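PDB 5OET: glutathione synthetase-like effector 30 (Gpa-GSS30-apo) from Globodera pallida, which is a nematode effector derived from a housekeeping glutathione synthetase, the ATP-dependent ligase joining gamma-glutamylcysteine to glycine, and probably acts during plant parasitism. Local coordinates for residues K146-M151 against L326-D331; P159-C164 against T338-F343; I247-G252 against C279-I284; A309-R314 against S333-T338. All coordinates share one frame; numbering follows the deposited sequence.

Contact 1 of 4, residues K146-M151 against L326-D331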
loop_
_atom_site.group_PDB
_atom_site.type_symbol
_atom_site.label_atom_id
_atom_site.label_comp_id
_atom_site.label_asym_id
_atom_site.label_seq_id
_atom_site.Cartn_x
_atom_site.Cartn_y
_atom_site.Cartn_z
ATOM N N LYS A 146 40.398 -6.282 -13.721
ATOM C CA LYS A 146 41.466 -5.874 -12.784
ATOM C C LYS A 146 41.118 -6.271 -11.337
ATOM O O LYS A 146 41.948 -6.840 -10.643
ATOM C CB LYS A 146 41.736 -4.358 -12.936
ATOM C CG LYS A 146 42.425 -3.616 -11.793
ATOM C CD LYS A 146 43.837 -4.099 -11.503
ATOM C CE LYS A 146 44.346 -3.459 -10.205
ATOM N NZ LYS A 146 45.748 -3.830 -9.835
ATOM N N ARG A 147 39.885 -5.997 -10.914
ATOM C CA ARG A 147 39.420 -6.338 -9.567
ATOM C C ARG A 147 39.350 -7.851 -9.322
ATOM O O ARG A 147 40.008 -8.363 -8.418
ATOM C CB ARG A 147 38.042 -5.738 -9.310
ATOM C CG ARG A 147 37.997 -4.224 -9.318
ATOM C CD ARG A 147 38.306 -3.651 -7.953
ATOM N NE ARG A 147 38.011 -2.221 -7.931
ATOM C CZ ARG A 147 38.049 -1.447 -6.849
ATOM N NH1 ARG A 147 38.389 -1.941 -5.657
ATOM N NH2 ARG A 147 37.735 -0.162 -6.961
ATOM N N LEU A 148 38.560 -8.557 -10.130
ATOM C CA LEU A 148 38.373 -10.017 -10.004
ATOM C C LEU A 148 39.704 -10.796 -9.951
ATOM O O LEU A 148 39.803 -11.831 -9.289
ATOM C CB LEU A 148 37.494 -10.540 -11.155
ATOM C CG LEU A 148 35.971 -10.584 -10.982
ATOM C CD1 LEU A 148 35.420 -9.353 -10.301
ATOM C CD2 LEU A 148 35.293 -10.756 -12.325
ATOM N N ASP A 149 40.716 -10.266 -10.647
ATOM C CA ASP A 149 42.086 -10.813 -10.657
ATOM C C ASP A 149 42.792 -10.725 -9.280
ATOM O O ASP A 149 43.596 -11.596 -8.948
ATOM C CB ASP A 149 42.966 -10.126 -11.743
ATOM C CG ASP A 149 42.805 -10.733 -13.167
ATOM O OD1 ASP A 149 41.921 -11.583 -13.423
ATOM O OD2 ASP A 149 43.597 -10.339 -14.051
ATOM N N GLY A 150 42.508 -9.685 -8.495
ATOM C CA GLY A 150 42.994 -9.599 -7.104
ATOM C C GLY A 150 42.529 -10.729 -6.185
ATOM O O GLY A 150 43.206 -11.049 -5.199
ATOM N N MET A 151 41.374 -11.317 -6.520
ATOM C CA MET A 151 40.744 -12.417 -5.777
ATOM C C MET A 151 41.003 -13.782 -6.447
ATOM O O MET A 151 42.110 -14.352 -6.370
ATOM C CB MET A 151 39.237 -12.159 -5.700
ATOM C CG MET A 151 38.844 -10.767 -5.192
ATOM S SD MET A 151 37.273 -10.135 -5.849
ATOM C CE MET A 151 36.077 -11.321 -5.222
ATOM N N LEU A 326 34.753 -0.854 -0.800
ATOM C CA LEU A 326 33.881 -1.572 0.121
ATOM C C LEU A 326 33.144 -2.715 -0.569
ATOM O O LEU A 326 33.107 -3.822 -0.032
ATOM C CB LEU A 326 32.869 -0.615 0.744
ATOM C CG LEU A 326 31.881 -1.206 1.755
ATOM C CD1 LEU A 326 32.627 -1.758 2.971
ATOM C CD2 LEU A 326 30.875 -0.140 2.141
ATOM N N ASN A 327 32.551 -2.439 -1.734
ATOM C CA ASN A 327 31.858 -3.476 -2.541
ATOM C C ASN A 327 32.690 -4.740 -2.796
ATOM O O ASN A 327 32.151 -5.840 -2.764
ATOM C CB ASN A 327 31.342 -2.928 -3.898
ATOM C CG ASN A 327 29.830 -2.721 -3.923
ATOM O OD1 ASN A 327 29.037 -3.684 -3.869
ATOM N ND2 ASN A 327 29.424 -1.461 -4.032
ATOM N N PHE A 328 33.988 -4.589 -3.041
ATOM C CA PHE A 328 34.851 -5.752 -3.294
ATOM C C PHE A 328 35.437 -6.327 -2.006
ATOM O O PHE A 328 35.724 -7.523 -1.953
ATOM C CB PHE A 328 35.912 -5.431 -4.357
ATOM C CG PHE A 328 35.365 -5.445 -5.767
ATOM C CD1 PHE A 328 34.588 -4.381 -6.241
ATOM C CD2 PHE A 328 35.594 -6.528 -6.611
ATOM C CE1 PHE A 328 34.064 -4.397 -7.528
ATOM C CE2 PHE A 328 35.085 -6.543 -7.904
ATOM C CZ PHE A 328 34.320 -5.475 -8.364
ATOM N N VAL A 329 35.581 -5.497 -0.972
ATOM C CA VAL A 329 35.790 -5.995 0.401
ATOM C C VAL A 329 34.602 -6.883 0.847
ATOM O O VAL A 329 34.810 -7.936 1.447
ATOM C CB VAL A 329 36.078 -4.837 1.400
ATOM C CG1 VAL A 329 35.847 -5.249 2.852
ATOM C CG2 VAL A 329 37.502 -4.329 1.208
ATOM N N ILE A 330 33.376 -6.474 0.539
ATOM C CA ILE A 330 32.201 -7.340 0.737
ATOM C C ILE A 330 32.259 -8.585 -0.171
ATOM O O ILE A 330 31.933 -9.689 0.260
ATOM C CB ILE A 330 30.879 -6.584 0.465
ATOM C CG1 ILE A 330 30.676 -5.462 1.484
ATOM C CG2 ILE A 330 29.682 -7.531 0.498
ATOM C CD1 ILE A 330 29.742 -4.376 0.995
ATOM N N ASP A 331 32.641 -8.395 -1.430
ATOM C CA ASP A 331 32.677 -9.488 -2.409
ATOM C C ASP A 331 33.688 -10.583 -2.044
ATOM O O ASP A 331 33.431 -11.761 -2.300
ATOM C CB ASP A 331 32.962 -8.957 -3.828
ATOM C CG ASP A 331 32.297 -9.803 -4.912
ATOM O OD1 ASP A 331 32.875 -10.828 -5.333
ATOM O OD2 ASP A 331 31.177 -9.436 -5.332
#
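R147 reaches over F328 to a carboxylate: its guanidinium NH1 makes a salt bridge with D325, the residue just before segment 326-331, and the aliphatic part of the chain lies on the ring. A turn about the CB-CG bond (chi2 -87°) folds the arginine across one face, where CD stands 4.0 Å from the centroid of the F328 ring and almost on the ring normal. The guanidinium plane is 18° from the ring plane, so the flat end continues the layer that the methylenes begin; nearer the backbone, CB of R147 meets CE2 of F328 at 3.4 Å.

The two backbones are the last turns of helix 141-150 and the short helix 325-331, which joins two parallel strands of the neighbouring sheet. R147, L148 and M151 fall on one side of the first helix and meet F328 over one face and along its edge. L148 comes at the ring edge and in its plane, CD1 to CE2 of F328 at 3.7 Å. M151 gives a Met-aromatic contact, also at the edge: SD is 5.4 Å from the F328 centroid and 85° off the normal. A bend about the CG-SD bond brings CE beside the D331 carboxylate, whose OD2 accepts a hydrogen bond from the backbone N of Y341. The ring of Y341 also stacks with F328.

Contact 2 of 4, residues P159-C164 against T338-F343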
loop_
_atom_site.group_PDB
_atom_site.type_symbol
_atom_site.label_atom_id
_atom_site.label_comp_id
_atom_site.label_asym_id
_atom_site.label_seq_id
_atom_site.Cartn_x
_atom_site.Cartn_y
_atom_site.Cartn_z
ATOM N N PRO A 159 31.755 -19.905 -1.887
ATOM C CA PRO A 159 31.335 -20.609 -3.123
ATOM C C PRO A 159 29.865 -20.468 -3.490
ATOM O O PRO A 159 29.526 -20.526 -4.666
ATOM C CB PRO A 159 31.621 -22.087 -2.805
ATOM C CG PRO A 159 32.652 -22.051 -1.749
ATOM C CD PRO A 159 32.329 -20.849 -0.913
ATOM N N VAL A 160 29.003 -20.320 -2.486
ATOM C CA VAL A 160 27.555 -20.246 -2.693
ATOM C C VAL A 160 27.153 -18.836 -3.111
ATOM O O VAL A 160 27.365 -17.872 -2.377
ATOM C CB VAL A 160 26.756 -20.693 -1.444
ATOM C CG1 VAL A 160 25.262 -20.458 -1.633
ATOM C CG2 VAL A 160 27.028 -22.159 -1.147
ATOM N N ALA A 161 26.563 -18.760 -4.297
ATOM C CA ALA A 161 26.021 -17.534 -4.861
ATOM C C ALA A 161 24.524 -17.674 -4.931
ATOM O O ALA A 161 24.006 -18.763 -5.121
ATOM C CB ALA A 161 26.594 -17.290 -6.258
ATOM N N MET A 162 23.850 -16.551 -4.755
ATOM C CA MET A 162 22.419 -16.404 -4.995
ATOM C C MET A 162 22.306 -15.625 -6.282
ATOM O O MET A 162 22.937 -14.594 -6.428
ATOM C CB MET A 162 21.777 -15.619 -3.872
ATOM C CG MET A 162 20.346 -15.218 -4.130
ATOM S SD MET A 162 19.653 -14.596 -2.601
ATOM C CE MET A 162 18.272 -13.676 -3.270
ATOM N N PHE A 163 21.503 -16.113 -7.216
ATOM C CA PHE A 163 21.520 -15.584 -8.569
ATOM C C PHE A 163 20.093 -15.417 -9.058
ATOM O O PHE A 163 19.409 -16.407 -9.298
ATOM C CB PHE A 163 22.346 -16.528 -9.438
ATOM C CG PHE A 163 22.237 -16.270 -10.901
ATOM C CD1 PHE A 163 22.265 -14.973 -11.409
ATOM C CD2 PHE A 163 22.125 -17.340 -11.788
ATOM C CE1 PHE A 163 22.160 -14.747 -12.775
ATOM C CE2 PHE A 163 22.023 -17.130 -13.151
ATOM C CZ PHE A 163 22.039 -15.837 -13.649
ATOM N N CYS A 164 19.648 -14.165 -9.141
ATOM C CA CYS A 164 18.297 -13.813 -9.576
ATOM C C CYS A 164 18.427 -13.061 -10.903
ATOM O O CYS A 164 19.290 -12.194 -11.057
ATOM C CB CYS A 164 17.563 -12.944 -8.529
ATOM S SG CYS A 164 16.938 -13.772 -7.012
ATOM N N THR A 338 24.635 -11.456 -4.086
ATOM C CA THR A 338 23.327 -11.557 -4.770
ATOM C C THR A 338 23.252 -10.730 -6.071
ATOM O O THR A 338 22.459 -9.794 -6.135
ATOM C CB THR A 338 22.197 -11.046 -3.830
ATOM O OG1 THR A 338 22.378 -9.638 -3.596
ATOM C CG2 THR A 338 22.169 -11.809 -2.472
ATOM N N PRO A 339 24.039 -11.040 -7.100
ATOM C CA PRO A 339 25.009 -12.108 -7.102
ATOM C C PRO A 339 26.404 -11.523 -6.978
ATOM O O PRO A 339 26.557 -10.310 -6.979
ATOM C CB PRO A 339 24.794 -12.730 -8.490
ATOM C CG PRO A 339 24.396 -11.576 -9.349
ATOM C CD PRO A 339 23.898 -10.473 -8.449
ATOM N N PRO A 340 27.422 -12.373 -6.899
ATOM C CA PRO A 340 28.765 -11.795 -6.846
ATOM C C PRO A 340 29.137 -11.051 -8.118
ATOM O O PRO A 340 28.491 -11.214 -9.140
ATOM C CB PRO A 340 29.681 -13.006 -6.597
ATOM C CG PRO A 340 28.838 -14.219 -6.805
ATOM C CD PRO A 340 27.411 -13.816 -6.616
ATOM N N TYR A 341 30.190 -10.255 -8.053
ATOM C CA TYR A 341 30.546 -9.347 -9.147
ATOM C C TYR A 341 30.821 -10.023 -10.482
ATOM O O TYR A 341 30.507 -9.450 -11.520
ATOM C CB TYR A 341 31.707 -8.410 -8.764
ATOM C CG TYR A 341 31.225 -7.026 -8.462
ATOM C CD1 TYR A 341 30.891 -6.163 -9.495
ATOM C CD2 TYR A 341 31.054 -6.581 -7.143
ATOM C CE1 TYR A 341 30.412 -4.885 -9.236
ATOM C CE2 TYR A 341 30.590 -5.297 -6.867
ATOM C CZ TYR A 341 30.268 -4.454 -7.927
ATOM O OH TYR A 341 29.805 -3.175 -7.709
ATOM N N ILE A 342 31.366 -11.241 -10.456
ATOM C CA ILE A 342 31.609 -12.037 -11.680
ATOM C C ILE A 342 30.405 -12.091 -12.628
ATOM O O ILE A 342 30.576 -12.148 -13.853
ATOM C CB ILE A 342 32.103 -13.472 -11.344
ATOM C CG1 ILE A 342 32.539 -14.231 -12.594
ATOM C CG2 ILE A 342 31.036 -14.293 -10.634
ATOM C CD1 ILE A 342 33.699 -13.606 -13.319
ATOM N N PHE A 343 29.195 -12.039 -12.064
ATOM C CA PHE A 343 27.972 -12.107 -12.865
ATOM C C PHE A 343 27.740 -10.857 -13.687
ATOM O O PHE A 343 27.104 -10.939 -14.742
ATOM C CB PHE A 343 26.761 -12.389 -11.987
ATOM C CG PHE A 343 26.649 -13.816 -11.575
ATOM C CD1 PHE A 343 27.496 -14.336 -10.631
ATOM C CD2 PHE A 343 25.717 -14.639 -12.144
ATOM C CE1 PHE A 343 27.403 -15.655 -10.236
ATOM C CE2 PHE A 343 25.613 -15.954 -11.756
ATOM C CZ PHE A 343 26.464 -16.469 -10.804
#
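M162, F343 and F163 lose the most surface where a proline-rich turn, entered through a cis peptide between T338 and P339, crosses the beginning of strand 160-173. That strand belongs to the large mixed sheet and is bonded here to strand 469-484 through A161 and F163; the turn leads into the short helix 342-345.

M162 meets the turn with both backbone and side chain. Its carbonyl O receives a CA-H...O contact from T338 CA at 3.5 Å, with an angle of 160° at the hydrogen, and P339 lies against the same oxygen. On the side-chain side the extended methionine runs next to T338 and points the same way, with SD 3.8 Å from T338 CG2.

F163 and F343 form the aromatic part. With chi1 at 169°, F163 swings its ring away from the backbone N and toward F343. Centroids are 4.6 Å apart and the planes make 44°, an oblique pair. CE2 of F343 stands over the centre of the F163 ring, 3.5 Å from F163 CG. Helix 98-119 adds L112 and Y115 against F163, and F116 against F343, so the pair sits within a buried layer. Next in the strand, C164 is tied to C480 by a disulfide, a covalent link to strand 469-484. At the other end of the contact A161 packs its methyl on the P340 ring, CB to CD 3.6 Å.

Contact 3 of 4, residues I247-G252 against C279-I284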
loop_
_atom_site.group_PDB
_atom_site.type_symbol
_atom_site.label_atom_id
_atom_site.label_comp_id
_atom_site.label_asym_id
_atom_site.label_seq_id
_atom_site.Cartn_x
_atom_site.Cartn_y
_atom_site.Cartn_z
ATOM N N ILE A 247 20.661 -10.610 7.453
ATOM C CA ILE A 247 20.669 -10.341 6.038
ATOM C C ILE A 247 20.810 -8.823 5.829
ATOM O O ILE A 247 20.036 -8.035 6.384
ATOM C CB ILE A 247 19.380 -10.860 5.404
ATOM C CG1 ILE A 247 19.358 -12.385 5.453
ATOM C CG2 ILE A 247 19.284 -10.391 3.967
ATOM C CD1 ILE A 247 17.989 -12.959 5.188
ATOM N N LEU A 248 21.786 -8.420 5.015
ATOM C CA LEU A 248 22.071 -7.017 4.800
ATOM C C LEU A 248 21.402 -6.549 3.525
ATOM O O LEU A 248 21.578 -7.170 2.467
ATOM C CB LEU A 248 23.567 -6.808 4.701
ATOM C CG LEU A 248 24.110 -5.395 4.898
ATOM C CD1 LEU A 248 23.799 -4.887 6.301
ATOM C CD2 LEU A 248 25.621 -5.410 4.662
ATOM N N PHE A 249 20.608 -5.478 3.636
ATOM C CA PHE A 249 20.039 -4.802 2.476
ATOM C C PHE A 249 20.879 -3.549 2.301
ATOM O O PHE A 249 20.850 -2.632 3.166
ATOM C CB PHE A 249 18.562 -4.468 2.677
ATOM C CG PHE A 249 17.656 -5.654 2.541
ATOM C CD1 PHE A 249 17.666 -6.669 3.482
ATOM C CD2 PHE A 249 16.808 -5.772 1.475
ATOM C CE1 PHE A 249 16.831 -7.781 3.370
ATOM C CE2 PHE A 249 15.956 -6.884 1.360
ATOM C CZ PHE A 249 15.983 -7.898 2.307
ATOM N N LEU A 250 21.643 -3.533 1.208
ATOM C CA LEU A 250 22.537 -2.439 0.889
ATOM C C LEU A 250 21.892 -1.551 -0.174
ATOM O O LEU A 250 21.622 -2.005 -1.282
ATOM C CB LEU A 250 23.851 -3.021 0.387
ATOM C CG LEU A 250 25.135 -2.216 0.524
ATOM C CD1 LEU A 250 25.356 -1.761 1.953
ATOM C CD2 LEU A 250 26.289 -3.083 0.070
ATOM N N HIS A 251 21.627 -0.291 0.186
ATOM C CA HIS A 251 20.964 0.672 -0.709
ATOM C C HIS A 251 21.886 1.834 -1.020
ATOM O O HIS A 251 22.876 2.034 -0.348
ATOM C CB HIS A 251 19.665 1.173 -0.070
ATOM C CG HIS A 251 18.579 0.157 -0.090
ATOM N ND1 HIS A 251 17.622 0.144 -1.067
ATOM C CD2 HIS A 251 18.335 -0.923 0.691
ATOM C CE1 HIS A 251 16.812 -0.880 -0.876
ATOM N NE2 HIS A 251 17.246 -1.570 0.159
ATOM N N GLY A 252 21.550 2.575 -2.072
ATOM C CA GLY A 252 22.275 3.769 -2.465
ATOM C C GLY A 252 21.956 4.943 -1.574
ATOM O O GLY A 252 22.803 5.798 -1.384
ATOM N N CYS A 279 16.780 -8.430 9.234
ATOM C CA CYS A 279 17.195 -7.823 8.002
ATOM C C CYS A 279 17.658 -6.431 8.387
ATOM O O CYS A 279 16.912 -5.710 9.033
ATOM C CB CYS A 279 15.997 -7.742 7.041
ATOM S SG CYS A 279 15.392 -9.364 6.466
ATOM N N ARG A 280 18.862 -6.043 7.998
ATOM C CA ARG A 280 19.398 -4.768 8.414
ATOM C C ARG A 280 19.576 -3.857 7.218
ATOM O O ARG A 280 20.275 -4.198 6.289
ATOM C CB ARG A 280 20.703 -4.992 9.172
ATOM C CG ARG A 280 20.526 -5.863 10.396
ATOM C CD ARG A 280 19.778 -5.146 11.528
ATOM N NE ARG A 280 20.672 -5.011 12.689
ATOM C CZ ARG A 280 21.299 -3.902 13.089
ATOM N NH1 ARG A 280 21.142 -2.732 12.483
ATOM N NH2 ARG A 280 22.105 -3.971 14.129
ATOM N N PHE A 281 18.908 -2.711 7.239
ATOM C CA PHE A 281 18.923 -1.757 6.124
ATOM C C PHE A 281 19.972 -0.694 6.356
ATOM O O PHE A 281 19.847 0.091 7.289
ATOM C CB PHE A 281 17.564 -1.107 5.932
ATOM C CG PHE A 281 16.615 -1.978 5.201
ATOM C CD1 PHE A 281 16.196 -3.183 5.762
ATOM C CD2 PHE A 281 16.172 -1.638 3.931
ATOM C CE1 PHE A 281 15.338 -4.012 5.086
ATOM C CE2 PHE A 281 15.305 -2.464 3.250
ATOM C CZ PHE A 281 14.885 -3.656 3.830
ATOM N N ILE A 282 20.982 -0.683 5.486
ATOM C CA ILE A 282 22.127 0.214 5.597
ATOM C C ILE A 282 22.363 0.872 4.223
ATOM O O ILE A 282 22.178 0.211 3.199
ATOM C CB ILE A 282 23.364 -0.590 6.135
ATOM C CG1 ILE A 282 24.337 0.314 6.858
ATOM C CG2 ILE A 282 24.111 -1.356 5.037
ATOM C CD1 ILE A 282 25.562 -0.420 7.362
ATOM N N THR A 283 22.731 2.153 4.175
ATOM C CA THR A 283 23.218 2.713 2.921
ATOM C C THR A 283 24.668 2.355 2.767
ATOM O O THR A 283 25.327 1.979 3.730
ATOM C CB THR A 283 23.145 4.239 2.795
ATOM O OG1 THR A 283 24.038 4.851 3.719
ATOM C CG2 THR A 283 21.768 4.735 3.020
ATOM N N ILE A 284 25.160 2.503 1.542
ATOM C CA ILE A 284 26.553 2.245 1.232
ATOM C C ILE A 284 27.500 3.279 1.853
ATOM O O ILE A 284 28.626 2.925 2.176
ATOM C CB ILE A 284 26.767 2.090 -0.295
ATOM C CG1 ILE A 284 28.071 1.325 -0.571
ATOM C CG2 ILE A 284 26.739 3.435 -1.008
ATOM C CD1 ILE A 284 28.265 0.986 -2.016
#
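A beta-alpha-beta unit, made of strand 246-251, helix 259-270 and strand 279-283, places 247-252 and 279-284 side by side as parallel neighbours in a Rossmann-like sheet. The evidence is a regular ladder in which I247 pairs with C279 and H251 with T283. R280 N donates to I247 O at 2.8 Å, F249 N to R280 O at 3.0 Å, and I282 N to F249 O in a nearly straight bond; H251 N to I282 O continues the series, and I284 N to H251 O closes it.

On one face of the sheet F249 and F281 make an offset stack, with centroids 4.6 Å apart and planes only 7° from parallel. Both carry CG anti to the carbonyl carbon (chi1 -76° and -80°), and their rings therefore rise in the same direction. The slide puts F249 CB over the centre of the F281 ring at 3.7 Å. The H251 ring is nearly parallel to F281 but displaced, with little ring overlap, NE2 to CE2 of F281 being 3.8 Å. At the other end of this aromatic cluster C279 SG meets F249 CE1 at 3.8 Å. On the opposite face, which R280 shares, aliphatic branches meet: I282 CG2 touches both L250 CD1 (3.4 Å) and L248 CD1 (3.8 Å).

Helix 259-270 covers the aromatic face, with R263 in cation-pi contact with F281, while I330 of helix 325-331 packs on L250. R280 extends to E49 of the second subunit in a salt bridge, and strand 306-314 flanks 246-251.

Contact 4 of 4, residues A309-R314 against S333-T338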
loop_
_atom_site.group_PDB
_atom_site.type_symbol
_atom_site.label_atom_id
_atom_site.label_comp_id
_atom_site.label_asym_id
_atom_site.label_seq_id
_atom_site.Cartn_x
_atom_site.Cartn_y
_atom_site.Cartn_z
ATOM N N ALA A 309 25.062 -12.983 6.823
ATOM C CA ALA A 309 24.959 -14.210 6.031
ATOM C C ALA A 309 24.803 -13.923 4.532
ATOM O O ALA A 309 25.397 -14.608 3.694
ATOM C CB ALA A 309 23.800 -15.060 6.520
ATOM N N VAL A 310 23.992 -12.917 4.202
ATOM C CA VAL A 310 23.654 -12.561 2.833
ATOM C C VAL A 310 23.793 -11.068 2.672
ATOM O O VAL A 310 23.256 -10.332 3.477
ATOM C CB VAL A 310 22.189 -12.909 2.533
ATOM C CG1 VAL A 310 21.842 -12.624 1.068
ATOM C CG2 VAL A 310 21.907 -14.352 2.896
ATOM N N VAL A 311 24.489 -10.620 1.635
ATOM C CA VAL A 311 24.455 -9.201 1.275
ATOM C C VAL A 311 23.554 -9.020 0.061
ATOM O O VAL A 311 23.928 -9.338 -1.061
ATOM C CB VAL A 311 25.840 -8.603 1.026
ATOM C CG1 VAL A 311 25.714 -7.135 0.633
ATOM C CG2 VAL A 311 26.665 -8.692 2.284
ATOM N N PHE A 312 22.355 -8.512 0.302
ATOM C CA PHE A 312 21.417 -8.250 -0.751
ATOM C C PHE A 312 21.727 -6.859 -1.309
ATOM O O PHE A 312 21.440 -5.850 -0.683
ATOM C CB PHE A 312 20.006 -8.425 -0.191
ATOM C CG PHE A 312 18.929 -8.617 -1.234
ATOM C CD1 PHE A 312 19.152 -9.305 -2.433
ATOM C CD2 PHE A 312 17.656 -8.125 -0.992
ATOM C CE1 PHE A 312 18.125 -9.466 -3.360
ATOM C CE2 PHE A 312 16.627 -8.274 -1.918
ATOM C CZ PHE A 312 16.857 -8.949 -3.098
ATOM N N ASP A 313 22.407 -6.834 -2.457
ATOM C CA ASP A 313 22.808 -5.597 -3.163
ATOM C C ASP A 313 21.579 -4.968 -3.857
ATOM O O ASP A 313 20.950 -5.578 -4.739
ATOM C CB ASP A 313 23.925 -5.856 -4.227
ATOM C CG ASP A 313 25.349 -5.406 -3.760
ATOM O OD1 ASP A 313 25.454 -4.327 -3.151
ATOM O OD2 ASP A 313 26.381 -6.101 -4.022
ATOM N N ARG A 314 21.251 -3.744 -3.455
ATOM C CA ARG A 314 20.204 -2.972 -4.084
ATOM C C ARG A 314 20.817 -1.633 -4.495
ATOM O O ARG A 314 20.274 -0.568 -4.217
ATOM C CB ARG A 314 19.014 -2.823 -3.128
ATOM C CG ARG A 314 18.585 -4.119 -2.443
ATOM C CD ARG A 314 17.840 -5.071 -3.367
ATOM N NE ARG A 314 16.422 -4.713 -3.440
ATOM C CZ ARG A 314 15.659 -4.717 -4.543
ATOM N NH1 ARG A 314 14.381 -4.343 -4.446
ATOM N NH2 ARG A 314 16.158 -5.065 -5.737
ATOM N N SER A 333 34.566 -11.988 0.886
ATOM C CA SER A 333 34.221 -12.280 2.266
ATOM C C SER A 333 33.277 -13.462 2.250
ATOM O O SER A 333 32.803 -13.841 1.185
ATOM C CB SER A 333 33.510 -11.097 2.905
ATOM O OG SER A 333 32.151 -11.065 2.506
ATOM N N THR A 334 32.948 -14.007 3.417
ATOM C CA THR A 334 32.141 -15.211 3.448
ATOM C C THR A 334 30.639 -14.982 3.242
ATOM O O THR A 334 29.899 -15.952 3.102
ATOM C CB THR A 334 32.370 -16.020 4.721
ATOM O OG1 THR A 334 31.853 -15.310 5.854
ATOM C CG2 THR A 334 33.880 -16.335 4.871
ATOM N N ALA A 335 30.169 -13.735 3.210
ATOM C CA ALA A 335 28.750 -13.482 2.983
ATOM C C ALA A 335 28.335 -13.964 1.593
ATOM O O ALA A 335 29.117 -13.888 0.640
ATOM C CB ALA A 335 28.427 -11.999 3.145
ATOM N N ILE A 336 27.113 -14.482 1.481
ATOM C CA ILE A 336 26.577 -14.837 0.186
ATOM C C ILE A 336 26.214 -13.526 -0.512
ATOM O O ILE A 336 25.581 -12.671 0.082
ATOM C CB ILE A 336 25.364 -15.760 0.308
ATOM C CG1 ILE A 336 25.783 -17.074 0.968
ATOM C CG2 ILE A 336 24.760 -16.022 -1.067
ATOM C CD1 ILE A 336 24.619 -17.996 1.285
ATOM N N LYS A 337 26.670 -13.361 -1.753
ATOM C CA LYS A 337 26.375 -12.177 -2.573
ATOM C C LYS A 337 25.247 -12.504 -3.534
ATOM O O LYS A 337 24.954 -13.677 -3.783
ATOM C CB LYS A 337 27.606 -11.715 -3.359
ATOM C CG LYS A 337 28.507 -10.735 -2.616
ATOM C CD LYS A 337 29.265 -11.382 -1.476
ATOM C CE LYS A 337 30.250 -12.430 -1.961
ATOM N NZ LYS A 337 31.147 -12.877 -0.860
ATOM N N THR A 338 24.635 -11.456 -4.086
ATOM C CA THR A 338 23.327 -11.557 -4.770
ATOM C C THR A 338 23.252 -10.730 -6.071
ATOM O O THR A 338 22.459 -9.794 -6.135
ATOM C CB THR A 338 22.197 -11.046 -3.830
ATOM O OG1 THR A 338 22.378 -9.638 -3.596
ATOM C CG2 THR A 338 22.169 -11.809 -2.472
#
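Backbone bonds come first: I336 N donates to A309 O at 2.8 Å, and V311 N to I336 O, also at 2.8 Å, with an N-H...O angle of 163°. Together they define one parallel bridge, V310 with I336. Beyond it the main chains draw apart and a side chain takes over, T338 OG1 donating to V311 O at 3.0 Å. This hydroxyl lies in the carbonyl plane on a lone pair, at a C=O...O angle of 130°. A first torsion of 66° puts OG1 there, between the backbone N and the carbonyl carbon. The same hydroxyl sits at the edge of the F312 ring, OG1 to CD1 of F312 3.4 Å.

In the fold, 336-337 is a short, weakly bonded strand added to strand 306-314 after the connecting helix 325-331, extending the parallel part of the Rossmann-like sheet.

Apolar contacts lie on both faces. V310 CG1 meets T338 CG2 at 3.6 Å on one, and V311 CG2 meets A335 CB at 3.8 Å on the other.

The charged end of K337 turns back on its own segment: NZ donates to A335 O at 2.7 Å and to the carbonyl of D331 at the end of the helix.

Contacts 3 and 4 belong to one sheet, with strands 246-251 and 306-314 as neighbours joined by backbone bonds such as L248 O to F312 N; contact 3, partly buried, is a full ladder, contact 4 a short one finished by a hydroxyl. Contact 2 is buried like contact 4, their centres about 8 Å apart, and shares T338 with it, but has no hydrogen bond between its two segments and relies on proline and aromatic packing and a methionine laid beside T338. M162 N meets K337 O, linking the two sheets there. Contact 1 is the surface member, where helices meet through an arginine, a methionine and a phenylalanine; D331 and Y341 join it to contact 2.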